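Local coordinates for protein trehalose-6-phosphate phosphatase (Cryptococcus neoformans, PDB 5DX9) that is a trehalose-phosphatase of the HAD superfamily that binds a magnesium ion, at residues Ala9-Ala14 with Leu206-Gly211. Residues are numbered along the deposited sequence; the frame is centred on the assembly and turned at random.
Sequences AQFTDA and LIFCAG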
loop_
_atom_site.group_PDB
_atom_site.type_symbol
_atom_site.label_atom_id
_atom_site.label_comp_id
_atom_site.label_asym_id
_atom_site.label_seq_id
_atom_site.Cartn_x
_atom_site.Cartn_y
_atom_site.Cartn_z
ATOM N N ALA A 9 -0.578 8.271 -22.088
ATOM C CA ALA A 9 0.077 9.288 -22.901
ATOM C C ALA A 9 0.466 10.487 -22.046
ATOM O O ALA A 9 1.628 10.892 -22.024
ATOM C CB ALA A 9 -0.825 9.720 -24.046
ATOM N N GLN A 10 -0.509 11.048 -21.337
ATOM C CA GLN A 10 -0.247 12.173 -20.448
ATOM C C GLN A 10 0.703 11.806 -19.309
ATOM O O GLN A 10 1.514 12.630 -18.881
ATOM C CB GLN A 10 -1.547 12.711 -19.863
ATOM C CG GLN A 10 -1.326 13.778 -18.817
ATOM C CD GLN A 10 -2.577 14.070 -18.013
ATOM O OE1 GLN A 10 -3.692 13.765 -18.443
ATOM N NE2 GLN A 10 -2.397 14.658 -16.834
ATOM N N PHE A 11 0.592 10.579 -18.808
ATOM C CA PHE A 11 1.477 10.133 -17.737
ATOM C C PHE A 11 2.905 9.963 -18.243
ATOM O O PHE A 11 3.862 10.307 -17.551
ATOM C CB PHE A 11 0.987 8.819 -17.124
ATOM C CG PHE A 11 1.920 8.261 -16.094
ATOM C CD1 PHE A 11 2.072 8.893 -14.872
ATOM C CD2 PHE A 11 2.654 7.118 -16.349
ATOM C CE1 PHE A 11 2.937 8.393 -13.921
ATOM C CE2 PHE A 11 3.521 6.609 -15.399
ATOM C CZ PHE A 11 3.664 7.249 -14.185
ATOM N N THR A 12 3.040 9.424 -19.450
ATOM C CA THR A 12 4.352 9.217 -20.056
ATOM C C THR A 12 5.132 10.524 -20.160
ATOM O O THR A 12 6.303 10.594 -19.787
ATOM C CB THR A 12 4.231 8.593 -21.458
ATOM O OG1 THR A 12 3.671 7.278 -21.355
ATOM C CG2 THR A 12 5.596 8.503 -22.118
ATOM N N ASP A 13 4.473 11.562 -20.659
ATOM C CA ASP A 13 5.124 12.848 -20.857
ATOM C C ASP A 13 5.490 13.499 -19.525
ATOM O O ASP A 13 6.548 14.118 -19.397
ATOM C CB ASP A 13 4.227 13.769 -21.684
ATOM C CG ASP A 13 4.181 13.369 -23.153
ATOM O OD1 ASP A 13 5.247 13.025 -23.710
ATOM O OD2 ASP A 13 3.082 13.392 -23.749
ATOM N N ALA A 14 4.618 13.349 -18.532
ATOM C CA ALA A 14 4.898 13.881 -17.205
ATOM C C ALA A 14 6.086 13.153 -16.586
ATOM O O ALA A 14 6.929 13.766 -15.931
ATOM C CB ALA A 14 3.678 13.767 -16.316
ATOM N N LEU A 206 6.301 14.262 -9.392
ATOM C CA LEU A 206 5.408 13.290 -10.015
ATOM C C LEU A 206 5.182 12.129 -9.061
ATOM O O LEU A 206 6.135 11.473 -8.639
ATOM C CB LEU A 206 5.975 12.775 -11.337
ATOM C CG LEU A 206 5.079 11.791 -12.092
ATOM C CD1 LEU A 206 3.905 12.517 -12.730
ATOM C CD2 LEU A 206 5.861 11.019 -13.136
ATOM N N ILE A 207 3.925 11.880 -8.717
ATOM C CA ILE A 207 3.594 10.751 -7.860
ATOM C C ILE A 207 2.694 9.757 -8.579
ATOM O O ILE A 207 1.642 10.122 -9.105
ATOM C CB ILE A 207 2.900 11.200 -6.558
ATOM C CG1 ILE A 207 3.849 12.048 -5.709
ATOM C CG2 ILE A 207 2.437 9.990 -5.761
ATOM C CD1 ILE A 207 3.246 12.500 -4.397
ATOM N N PHE A 208 3.123 8.501 -8.611
ATOM C CA PHE A 208 2.267 7.424 -9.079
ATOM C C PHE A 208 1.987 6.468 -7.927
ATOM O O PHE A 208 2.897 6.094 -7.187
ATOM C CB PHE A 208 2.898 6.673 -10.250
ATOM C CG PHE A 208 2.043 5.555 -10.771
ATOM C CD1 PHE A 208 1.070 5.797 -11.727
ATOM C CD2 PHE A 208 2.191 4.266 -10.286
ATOM C CE1 PHE A 208 0.275 4.773 -12.202
ATOM C CE2 PHE A 208 1.398 3.237 -10.755
ATOM C CZ PHE A 208 0.436 3.493 -11.714
ATOM N N CYS A 209 0.722 6.088 -7.777
ATOM C CA CYS A 209 0.305 5.169 -6.722
ATOM C C CYS A 209 -0.811 4.274 -7.236
ATOM O O CYS A 209 -1.823 4.764 -7.735
ATOM C CB CYS A 209 -0.156 5.939 -5.479
ATOM S SG CYS A 209 -0.671 4.911 -4.062
ATOM N N ALA A 210 -0.624 2.964 -7.117
ATOM C CA ALA A 210 -1.621 2.008 -7.585
ATOM C C ALA A 210 -1.983 0.984 -6.508
ATOM O O ALA A 210 -1.134 0.577 -5.710
ATOM C CB ALA A 210 -1.125 1.306 -8.830
ATOM N N GLY A 211 -3.249 0.572 -6.502
ATOM C CA GLY A 211 -3.756 -0.396 -5.543
ATOM C C GLY A 211 -5.120 -0.915 -5.962
ATOM O O GLY A 211 -5.860 -0.230 -6.667
#
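F11 of helix 8-17 pushes its ring into the hollow between L206 and F208 on strand 206-211. The ring is the main bump from the helix side. Its CG lies anti to the backbone N (chi1 175°), which sends the ring out from the helix toward the sheet. CZ comes to 3.9 Å from F208 CD1, beside the root of the second ring. CE1 lies between the two walls of the hollow, 3.9 Å from F208 CD1 and 4.0 Å from L206 CD2. The F11 and F208 rings meet obliquely, with centroids 5.3 Å apart and planes at 49°.

L206 is the bump that answers from the strand. Its CD2 meets the F11 ring and also lies near A14 O, at 4.1 Å. Its CD1 reaches A14 CB, a single methyl, at 3.8 Å. A14 sits one helical turn on from F11.

Strand 206-211 lies between strands 21-25 and 270-275 in the parallel part of the core sheet, so the helix packs on one face of a HAD-type Rossmann-like layer. F271 and F298 extend the aromatic cluster, edge-to-face with F11 and F208 respectively. L301 of helix 291-306 also touches F11. The side chain of F208 is about 13 Å from the magnesium ion, so this is structural packing away from the metal. The touching side chains are all apolar. This is consistent with shape fit and the burial of F11, L206 and F208 holding the N-terminal helix to the strand, while A14 stays partly exposed.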